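Local coordinates for protein D-alanyl-D-alanine carboxypeptidase (Enterococcus faecalis V583, PDB 5ZHF) that is a zinc-dependent D,D-carboxypeptidase that trims the terminal D-alanine from peptidoglycan pentapeptides and is linked to vancomycin resistance, at residues T99-K102 with Q103-M107; V132-P135 with G136-E139; A112-A116 with K117-S121; G209-L212 with E213-L216; Y76-D79 with L80-A84. One frame throughout, in Å; residues are numbered along the deposited sequence.

Contact 1. Residues T99-K102 with Q103-M107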
# COMPACT_ATOMS: atom_id res chain seq x y z
N THR A 99 -9.67 8.89 -4.01
CA THR A 99 -9.93 10.31 -3.78
C THR A 99 -10.01 10.56 -2.27
O THR A 99 -10.11 9.62 -1.47
CB THR A 99 -11.25 10.78 -4.41
OG1 THR A 99 -12.33 10.12 -3.76
CG2 THR A 99 -11.32 10.48 -5.93
N THR A 100 -9.99 11.84 -1.91
CA THR A 100 -10.16 12.25 -0.52
C THR A 100 -11.44 11.68 0.09
O THR A 100 -11.41 11.11 1.19
CB THR A 100 -10.17 13.79 -0.45
OG1 THR A 100 -8.91 14.28 -0.91
CG2 THR A 100 -10.48 14.30 0.98
N GLU A 101 -12.55 11.82 -0.62
CA GLU A 101 -13.84 11.30 -0.12
C GLU A 101 -13.83 9.77 0.04
O GLU A 101 -14.38 9.27 1.01
CB GLU A 101 -15.03 11.75 -1.00
CG GLU A 101 -16.41 11.20 -0.59
CD GLU A 101 -16.85 11.50 0.85
OE1 GLU A 101 -16.33 12.46 1.46
OE2 GLU A 101 -17.76 10.79 1.36
N LYS A 102 -13.21 9.05 -0.91
CA LYS A 102 -13.14 7.58 -0.78
C LYS A 102 -12.36 7.19 0.47
O LYS A 102 -12.81 6.32 1.26
CB LYS A 102 -12.54 6.92 -2.03
CG LYS A 102 -12.44 5.38 -1.99
CD LYS A 102 -13.80 4.72 -1.73
CE LYS A 102 -13.94 3.30 -2.28
NZ LYS A 102 -15.36 3.02 -2.70
N GLN A 103 -11.23 7.86 0.69
CA GLN A 103 -10.40 7.60 1.86
C GLN A 103 -11.18 7.85 3.16
O GLN A 103 -11.11 7.02 4.08
CB GLN A 103 -9.11 8.44 1.84
CG GLN A 103 -8.10 8.05 2.91
CD GLN A 103 -7.54 6.64 2.78
OE1 GLN A 103 -7.55 6.04 1.71
NE2 GLN A 103 -7.04 6.10 3.89
N GLN A 104 -11.90 8.97 3.21
CA GLN A 104 -12.76 9.29 4.37
C GLN A 104 -13.78 8.17 4.62
O GLN A 104 -14.00 7.76 5.75
CB GLN A 104 -13.51 10.62 4.15
CG GLN A 104 -14.28 11.09 5.38
CD GLN A 104 -13.35 11.55 6.46
OE1 GLN A 104 -12.68 12.56 6.31
NE2 GLN A 104 -13.26 10.77 7.54
N GLU A 105 -14.41 7.69 3.55
CA GLU A 105 -15.44 6.65 3.68
C GLU A 105 -14.86 5.33 4.19
O GLU A 105 -15.47 4.65 5.03
CB GLU A 105 -16.15 6.44 2.34
CG GLU A 105 -17.01 7.63 1.94
CD GLU A 105 -17.59 7.55 0.55
OE1 GLU A 105 -17.47 6.49 -0.11
OE2 GLU A 105 -18.20 8.55 0.11
N ILE A 106 -13.70 4.98 3.68
CA ILE A 106 -13.05 3.78 4.12
C ILE A 106 -12.66 3.93 5.58
O ILE A 106 -12.83 3.03 6.33
CB ILE A 106 -11.86 3.41 3.23
CG1 ILE A 106 -12.39 3.03 1.87
CG2 ILE A 106 -11.06 2.27 3.83
CD1 ILE A 106 -11.34 2.68 0.87
N MSE A 107 -12.16 5.10 5.96
CA MSE A 107 -11.77 5.35 7.35
C MSE A 107 -12.96 5.29 8.29
O MSE A 107 -12.84 4.72 9.39
CB MSE A 107 -11.12 6.73 7.45
CG MSE A 107 -10.68 7.02 8.88
SE MSE A 107 -9.84 8.79 8.96
CE MSE A 107 -9.41 8.81 10.88
O HOH W 1 -17.29 3.98 -0.77
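Glu-101 and Glu-105, one helical turn apart, bring their carboxylates together so that OE2 of Glu-101 lies 2.6 Å from OE2 of Glu-105. Oxygens this close suggest that one of the two acids carries a proton. The two chains reach this point differently. Glu-101 leaves its backbone with CG opposite the amide nitrogen (chi1 177°) and bends at the next bond, while Glu-105 keeps CG beside its own N and then runs straight. They cross at about a right angle, with the carboxylate planes 76° apart. The other oxygen of Glu-105, OE1, accepts from a water 2.6 Å away, and NZ of Lys-102 donates to the same water at 2.9 Å, a bridge between opposite charges that do not touch directly. On its way there the bent Lys-102 chain passes the tip of Ile-106, with CG 4.1 Å from CD1. Four successive backbone bonds, from Gln-103 N to Thr-99 O (3.0 Å) through Ile-106 N to Lys-102 O (2.9 Å), start the helix. Gln-103 turns elsewhere, toward Arg-98 and the carbonyl of Ala-133, and belongs to the substrate-binding site. Thr-99 OG1 accepts from Lys-102 N at 3.2 Å, a classic threonine N-cap opening helix 100-116, whose first turn carries the substrate-binding Gln-103.

Contact 2. Residues V132-P135 with G136-E139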
# COMPACT_ATOMS: atom_id res chain seq x y z
N VAL A 132 -6.16 2.46 8.65
CA VAL A 132 -6.61 3.31 7.55
C VAL A 132 -6.20 4.73 7.88
O VAL A 132 -6.55 5.25 8.94
CB VAL A 132 -8.14 3.26 7.38
CG1 VAL A 132 -8.59 4.11 6.19
CG2 VAL A 132 -8.64 1.82 7.21
N ALA A 133 -5.51 5.37 6.95
CA ALA A 133 -4.95 6.70 7.18
C ALA A 133 -6.03 7.78 7.08
O ALA A 133 -7.02 7.62 6.35
CB ALA A 133 -3.83 6.94 6.18
N VAL A 134 -5.85 8.89 7.81
CA VAL A 134 -6.79 10.01 7.67
C VAL A 134 -6.61 10.58 6.27
O VAL A 134 -5.49 10.56 5.74
CB VAL A 134 -6.65 11.13 8.76
CG1 VAL A 134 -6.72 10.55 10.17
CG2 VAL A 134 -5.40 11.97 8.57
N PRO A 135 -7.70 11.07 5.67
CA PRO A 135 -7.52 11.64 4.33
C PRO A 135 -6.40 12.68 4.26
O PRO A 135 -6.22 13.50 5.18
CB PRO A 135 -8.89 12.25 4.03
CG PRO A 135 -9.83 11.43 4.83
CD PRO A 135 -9.10 11.18 6.11
N GLY A 136 -5.63 12.60 3.18
CA GLY A 136 -4.43 13.40 3.00
C GLY A 136 -3.15 12.72 3.41
O GLY A 136 -2.08 13.23 3.09
N THR A 137 -3.23 11.59 4.13
CA THR A 137 -2.06 10.89 4.60
C THR A 137 -2.00 9.44 4.14
O THR A 137 -1.17 8.70 4.64
CB THR A 137 -1.96 10.93 6.15
OG1 THR A 137 -3.04 10.20 6.74
CG2 THR A 137 -2.02 12.36 6.64
N SER A 138 -2.83 9.06 3.15
CA SER A 138 -2.79 7.70 2.60
C SER A 138 -1.94 7.67 1.35
O SER A 138 -2.10 8.51 0.47
CB SER A 138 -4.18 7.23 2.18
OG SER A 138 -4.07 5.92 1.63
N GLU A 139 -1.08 6.66 1.23
CA GLU A 139 -0.39 6.41 -0.00
C GLU A 139 -1.36 6.13 -1.14
O GLU A 139 -1.00 6.28 -2.29
CB GLU A 139 0.55 5.22 0.09
CG GLU A 139 1.75 5.42 0.97
CD GLU A 139 2.72 4.28 0.88
OE1 GLU A 139 2.31 3.11 0.67
OE2 GLU A 139 3.93 4.55 1.00
O HOH W 2 -4.68 3.93 4.12
O HOH W 3 -3.72 9.10 9.37
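Val-134 O takes two donors from Thr-137. The hydroxyl OG1 gives the shorter bond, at 2.7 Å, meeting a lone pair in the carbonyl plane. The backbone N also approaches in that plane, at 3.0 Å, and closes the turn. The hydroxyl reaches the same oxygen because OG1 sits between the backbone N and the carbonyl carbon (chi1 66°), facing back across the loop. It also accepts from a water at 2.9 Å, and the same water takes the N-H of Val-134 at 2.6 Å, so that the water bridges the Val-134 amide and the Thr-137 hydroxyl. Residues 134-137 form a type II beta turn, with Pro-135 and Gly-136 at its corners. The positive phi of Gly-136 would press a beta carbon against the carbonyl O of Pro-135. The turn follows Val-132 and Ala-133 and precedes Ser-138, all three substrate-binding residues, in the loop leading to the zinc ligand His-140. A second water joins Ala-133 N to Ser-138 OG, whose strongest partner is the backbone N of His-140. Farther out, the Ala-133 methyl CB lies 3.4 Å from Thr-137 OG1 and 4.0 Å from Ser-138 CB. Methyl meets methyl where Val-134 CG2 approaches Thr-137 CG2, 3.9 Å away, while Pro-135 rests on Gln-104 and Met-107 of helix 100-116.

Contact 3. Residues A112-A116 with K117-S121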
# COMPACT_ATOMS: atom_id res chain seq x y z
N ALA A 112 -16.49 2.62 12.38
CA ALA A 112 -17.76 1.96 12.71
C ALA A 112 -17.58 0.51 13.15
O ALA A 112 -18.27 0.04 14.05
CB ALA A 112 -18.72 2.03 11.52
N GLU A 113 -16.68 -0.22 12.49
CA GLU A 113 -16.37 -1.60 12.89
C GLU A 113 -15.85 -1.67 14.32
O GLU A 113 -16.22 -2.58 15.07
CB GLU A 113 -15.36 -2.26 11.96
CG GLU A 113 -15.93 -2.64 10.61
CD GLU A 113 -14.85 -2.99 9.59
OE1 GLU A 113 -13.68 -3.20 9.99
OE2 GLU A 113 -15.19 -3.07 8.38
N TYR A 114 -14.97 -0.74 14.69
CA TYR A 114 -14.51 -0.67 16.09
C TYR A 114 -15.62 -0.29 17.05
O TYR A 114 -15.75 -0.92 18.11
CB TYR A 114 -13.30 0.26 16.25
CG TYR A 114 -12.02 -0.45 15.91
CD1 TYR A 114 -11.49 -1.43 16.76
CD2 TYR A 114 -11.33 -0.18 14.71
CE1 TYR A 114 -10.33 -2.11 16.45
CE2 TYR A 114 -10.16 -0.84 14.40
CZ TYR A 114 -9.66 -1.82 15.26
OH TYR A 114 -8.48 -2.48 14.97
N LYS A 115 -16.43 0.70 16.70
CA LYS A 115 -17.57 1.11 17.55
C LYS A 115 -18.45 -0.10 17.88
O LYS A 115 -18.81 -0.30 19.05
CB LYS A 115 -18.39 2.24 16.92
CG LYS A 115 -17.68 3.58 16.94
CD LYS A 115 -18.59 4.75 16.58
CE LYS A 115 -19.23 4.62 15.20
NZ LYS A 115 -20.05 5.83 14.89
N ALA A 116 -18.75 -0.92 16.88
CA ALA A 116 -19.56 -2.12 17.08
C ALA A 116 -18.91 -3.20 17.96
O ALA A 116 -19.61 -4.08 18.47
CB ALA A 116 -19.95 -2.73 15.73
N LYS A 117 -17.58 -3.16 18.13
CA LYS A 117 -16.84 -4.12 18.99
C LYS A 117 -16.62 -3.60 20.42
O LYS A 117 -15.96 -4.26 21.22
CB LYS A 117 -15.49 -4.51 18.35
CG LYS A 117 -15.60 -5.57 17.27
CD LYS A 117 -16.20 -6.88 17.80
CE LYS A 117 -16.01 -8.04 16.84
NZ LYS A 117 -16.47 -7.72 15.46
N GLY A 118 -17.18 -2.44 20.73
CA GLY A 118 -17.19 -1.91 22.09
C GLY A 118 -16.19 -0.80 22.34
O GLY A 118 -15.65 -0.71 23.44
N TYR A 119 -15.94 0.03 21.32
CA TYR A 119 -15.11 1.22 21.44
C TYR A 119 -15.99 2.46 21.36
O TYR A 119 -16.94 2.50 20.57
CB TYR A 119 -14.07 1.26 20.31
CG TYR A 119 -13.01 0.21 20.42
CD1 TYR A 119 -13.31 -1.14 20.27
CD2 TYR A 119 -11.70 0.56 20.68
CE1 TYR A 119 -12.34 -2.11 20.37
CE2 TYR A 119 -10.71 -0.41 20.79
CZ TYR A 119 -11.04 -1.74 20.64
OH TYR A 119 -10.08 -2.72 20.75
N THR A 120 -15.70 3.47 22.19
CA THR A 120 -16.35 4.77 22.02
C THR A 120 -15.82 5.37 20.72
O THR A 120 -14.74 4.96 20.25
CB THR A 120 -16.00 5.75 23.14
OG1 THR A 120 -14.59 6.05 23.10
CG2 THR A 120 -16.39 5.19 24.49
N SER A 121 -16.52 6.36 20.18
CA SER A 121 -16.11 6.97 18.91
C SER A 121 -14.65 7.45 18.93
O SER A 121 -13.91 7.21 17.97
CB SER A 121 -17.06 8.11 18.51
OG SER A 121 -17.38 8.91 19.63
O HOH W 4 -17.21 -4.89 14.04
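A Schellman motif finishes helix 100-116 where Tyr-114 and Lys-115 meet Gly-118 and Tyr-119, and the chain then bends toward helix 121-128. Gly-118, with phi at 104°, is the residue that breaks the helical path, and its N donates to Lys-115 O at 3.2 Å. The second, longer bond, from Tyr-119 N to Tyr-114 O, is weak at 3.4 Å. Tyr-114 O also receives the N-H of Lys-117 at 2.9 Å, the donor standing well above the carbonyl plane. This reversal carries Tyr-119 back over the last turn. The two tyrosines run alongside each other in the same direction, yet their rings are T-shaped, with centroids 5.1 Å apart and planes at 71°: the edge of Tyr-114 faces the ring of Tyr-119. Beyond the pair, Tyr-114 OH bonds to NE1 of Trp-131, a substrate-binding residue, and both tyrosine side chains touch Ala-124 of helix 121-128. The backbone of Lys-115 adds a CA-H...O contact to Tyr-119 O at 3.4 Å. At the helix end, a water also donates to Glu-113 O and accepts weakly from Lys-117 NZ. Where the rings come closest, CD1 of Tyr-114 lies 3.8 Å from CE1 of Tyr-119, above one face and displaced toward the rim.

Contact 4. Residues G209-L212 with E213-L216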
# COMPACT_ATOMS: atom_id res chain seq x y z
N GLY A 209 16.02 -5.23 5.11
CA GLY A 209 14.91 -5.47 6.02
C GLY A 209 14.36 -4.20 6.63
O GLY A 209 14.04 -4.15 7.82
N LEU A 210 14.24 -3.17 5.80
CA LEU A 210 13.82 -1.85 6.26
C LEU A 210 12.38 -1.57 5.92
O LEU A 210 11.79 -2.28 5.10
CB LEU A 210 14.67 -0.79 5.58
CG LEU A 210 16.19 -0.91 5.71
CD1 LEU A 210 16.87 0.08 4.78
CD2 LEU A 210 16.60 -0.70 7.16
N CYS A 211 11.82 -0.56 6.59
CA CYS A 211 10.64 0.14 6.09
C CYS A 211 11.11 1.43 5.41
O CYS A 211 12.27 1.82 5.52
CB CYS A 211 9.64 0.42 7.22
SG CYS A 211 10.18 1.56 8.53
N LEU A 212 10.20 2.06 4.67
CA LEU A 212 10.54 3.22 3.88
C LEU A 212 11.10 4.38 4.72
O LEU A 212 12.10 5.01 4.34
CB LEU A 212 9.32 3.69 3.09
CG LEU A 212 9.56 4.85 2.12
CD1 LEU A 212 10.68 4.56 1.13
CD2 LEU A 212 8.25 5.22 1.42
N GLU A 213 10.49 4.63 5.87
CA GLU A 213 10.94 5.69 6.76
C GLU A 213 12.41 5.54 7.15
O GLU A 213 13.16 6.54 7.14
CB GLU A 213 10.08 5.74 8.01
CG GLU A 213 8.70 6.34 7.82
CD GLU A 213 7.63 5.35 7.33
OE1 GLU A 213 7.94 4.15 7.07
OE2 GLU A 213 6.48 5.81 7.20
N GLU A 214 12.82 4.32 7.50
CA GLU A 214 14.22 4.00 7.86
C GLU A 214 15.15 4.23 6.69
O GLU A 214 16.23 4.82 6.85
CB GLU A 214 14.36 2.54 8.28
CG GLU A 214 13.74 2.21 9.62
CD GLU A 214 13.83 0.72 9.93
OE1 GLU A 214 13.31 -0.09 9.14
OE2 GLU A 214 14.44 0.35 10.96
N TYR A 215 14.73 3.76 5.51
CA TYR A 215 15.52 3.92 4.30
C TYR A 215 15.80 5.40 4.02
O TYR A 215 16.95 5.79 3.75
CB TYR A 215 14.80 3.30 3.10
CG TYR A 215 15.56 3.41 1.81
CD1 TYR A 215 16.69 2.63 1.58
CD2 TYR A 215 15.16 4.30 0.81
CE1 TYR A 215 17.38 2.71 0.39
CE2 TYR A 215 15.86 4.40 -0.37
CZ TYR A 215 16.96 3.59 -0.57
OH TYR A 215 17.66 3.65 -1.74
N LEU A 216 14.75 6.20 4.07
CA LEU A 216 14.86 7.63 3.80
C LEU A 216 15.69 8.33 4.86
O LEU A 216 16.51 9.17 4.52
CB LEU A 216 13.49 8.29 3.69
CG LEU A 216 12.68 7.80 2.48
CD1 LEU A 216 11.27 8.37 2.52
CD2 LEU A 216 13.38 8.09 1.15
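Leu-210 and Cys-211 meet Glu-214 and Tyr-215 in a helix N-cap contact at the start of helix 212-218, the last helix of the modelled chain. Gly-209 ends the preceding helix 199-208 in a Schellman motif, so only a short link separates the two. Cys-211 occupies the N-cap position, and its backbone N donates to OE1 of Glu-214, three residues on, at 3.0 Å in an almost straight bond (166°). This is one half of a capping box, the bond from the N-cap backbone N-H to the side chain of the third residue after it. The carboxylate receives the N-H on its anti lone pair, the side away from OE2. Glu-214 reaches back because CG lies beside its own N (chi1 -71°) and the chain stays extended beyond it. Around this bond Leu-210, just before the cap, sends CD1 to within 4.1 Å of CD1 of Tyr-215, meeting the ring at its edge, near its plane. Contact between the residue before the cap and the one four after it is a hydrophobic staple. Regular bonding begins with Tyr-215 N to Cys-211 O at 3.1 Å and Leu-216 N to Leu-212 O at 2.9 Å, and CG of Leu-212 packs 3.9 Å from CD1 of Leu-216. Tyr-215 and Leu-212 also lean on Ile-205 of helix 199-208. Glu-214 OE1 has a second partner in Lys-181, while Glu-213 reaches Arg-176 and Asn-47. Two acids in the first turn of a helix, each matched by a basic residue, are probably ionised, and their negative charge would interact favourably with the helix dipole at its N-terminal end.

Contact 5. Residues Y76-D79 with L80-A84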
# COMPACT_ATOMS: atom_id res chain seq x y z
N TYR A 76 5.45 -1.75 -14.45
CA TYR A 76 6.05 -2.48 -13.35
C TYR A 76 5.00 -3.35 -12.66
O TYR A 76 5.28 -4.50 -12.36
CB TYR A 76 6.65 -1.51 -12.35
CG TYR A 76 7.77 -0.71 -12.95
CD1 TYR A 76 9.04 -1.25 -13.08
CD2 TYR A 76 7.56 0.60 -13.40
CE1 TYR A 76 10.08 -0.52 -13.66
CE2 TYR A 76 8.58 1.34 -13.98
CZ TYR A 76 9.83 0.78 -14.10
OH TYR A 76 10.87 1.52 -14.66
N LEU A 77 3.81 -2.80 -12.47
CA LEU A 77 2.69 -3.58 -11.92
C LEU A 77 2.30 -4.72 -12.87
O LEU A 77 2.07 -5.85 -12.42
CB LEU A 77 1.50 -2.66 -11.65
CG LEU A 77 0.31 -3.33 -10.92
CD1 LEU A 77 0.75 -3.82 -9.55
CD2 LEU A 77 -0.86 -2.38 -10.82
N GLN A 78 2.28 -4.44 -14.17
CA GLN A 78 2.00 -5.49 -15.16
C GLN A 78 3.05 -6.58 -15.12
O GLN A 78 2.72 -7.77 -15.11
CB GLN A 78 1.88 -4.90 -16.57
CG GLN A 78 1.40 -5.91 -17.62
CD GLN A 78 -0.03 -6.40 -17.38
OE1 GLN A 78 -0.97 -5.61 -17.30
NE2 GLN A 78 -0.19 -7.73 -17.26
N ASP A 79 4.33 -6.19 -15.06
CA ASP A 79 5.40 -7.19 -14.94
C ASP A 79 5.26 -8.04 -13.69
O ASP A 79 5.49 -9.26 -13.72
CB ASP A 79 6.77 -6.55 -14.94
CG ASP A 79 7.16 -5.96 -16.28
OD1 ASP A 79 6.54 -6.24 -17.32
OD2 ASP A 79 8.14 -5.19 -16.27
N LEU A 80 4.89 -7.40 -12.58
CA LEU A 80 4.69 -8.09 -11.32
C LEU A 80 3.56 -9.15 -11.46
O LEU A 80 3.74 -10.30 -11.06
CB LEU A 80 4.39 -7.12 -10.21
CG LEU A 80 4.21 -7.76 -8.83
CD1 LEU A 80 4.73 -6.88 -7.72
CD2 LEU A 80 2.77 -8.16 -8.55
N PHE A 81 2.44 -8.72 -12.01
CA PHE A 81 1.29 -9.62 -12.17
C PHE A 81 1.60 -10.76 -13.14
O PHE A 81 1.28 -11.94 -12.85
CB PHE A 81 0.02 -8.86 -12.58
CG PHE A 81 -0.78 -8.35 -11.41
CD1 PHE A 81 -0.18 -7.62 -10.41
CD2 PHE A 81 -2.13 -8.59 -11.31
CE1 PHE A 81 -0.90 -7.14 -9.32
CE2 PHE A 81 -2.86 -8.11 -10.24
CZ PHE A 81 -2.25 -7.41 -9.23
N ASP A 82 2.27 -10.43 -14.24
CA ASP A 82 2.72 -11.45 -15.18
C ASP A 82 3.60 -12.51 -14.52
O ASP A 82 3.43 -13.71 -14.78
CB ASP A 82 3.49 -10.82 -16.35
CG ASP A 82 2.61 -10.05 -17.32
OD1 ASP A 82 1.37 -10.10 -17.24
OD2 ASP A 82 3.20 -9.40 -18.21
N ALA A 83 4.54 -12.07 -13.67
CA ALA A 83 5.46 -12.98 -12.97
C ALA A 83 4.75 -13.84 -11.95
O ALA A 83 5.04 -15.04 -11.83
CB ALA A 83 6.57 -12.18 -12.27
N ALA A 84 3.81 -13.25 -11.20
CA ALA A 84 3.02 -14.02 -10.23
C ALA A 84 2.26 -15.14 -10.97
O ALA A 84 2.33 -16.31 -10.57
CB ALA A 84 2.08 -13.10 -9.48
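Gln-78 NE2 donates to Asp-82 OD1 across one helical turn, the two atoms 2.8 Å apart. The carboxylate oxygen lies almost exactly in the plane of the amide, whereas the amide nitrogen comes in from above the carboxylate plane, 42° out of it; the two flat groups are turned 49° against each other. Gln-78 starts with CG opposite its backbone N (chi1 -172°) and folds at the next bond, which sends the amide along the helix toward Asp-82. Its OE1 bonds to a glycerol, probably from the crystallisation liquor. The same two residues are tied through the backbone, where Asp-82 N reaches Gln-78 O at 2.8 Å. Neighbouring bonds continue the spiral: Leu-80 N to Tyr-76 O at 2.9 Å, Phe-81 N to Leu-77 O at 2.9 Å and Ala-83 N to Asp-79 O at 3.0 Å. On the inner side, Leu-77 and Phe-81 lie side by side and point the same way, CD1 of the leucine 3.7 Å from CE1 of the phenylalanine ring. Both touch Val-93 of strand 91-95. Leu-80 faces Trp-163 and Leu-164 of helix 157-167, and Leu-77 and Leu-80 also meet Phe-173. With Gln-78, Asp-79 and Asp-82 exposed and Leu-77, Leu-80 and Phe-81 buried, residues 76-84 form an amphipathic stretch of helix 74-86, packed on the antiparallel sheet of this M15 peptidase.

How the contacts relate
All five contacts are local, each joining adjacent segments, so they follow in series and neither nest nor cross. Contact 5 comes first, within helix 74-86, which packs on the four-stranded antiparallel sheet. Contact 1 opens helix 100-116 and contact 3 closes it, their centres about 18 Å apart, before the chain turns into helix 121-128. Contact 2 shapes the loop that follows and returns to contact 1: the start of helix 100-116 packs against this loop, Met-107 on Val-134, uniting helix start and loop around the substrate site. Contact 4 begins the final helix, 212-218. Contacts 1 and 5 lie on opposite sides of the chain's centre.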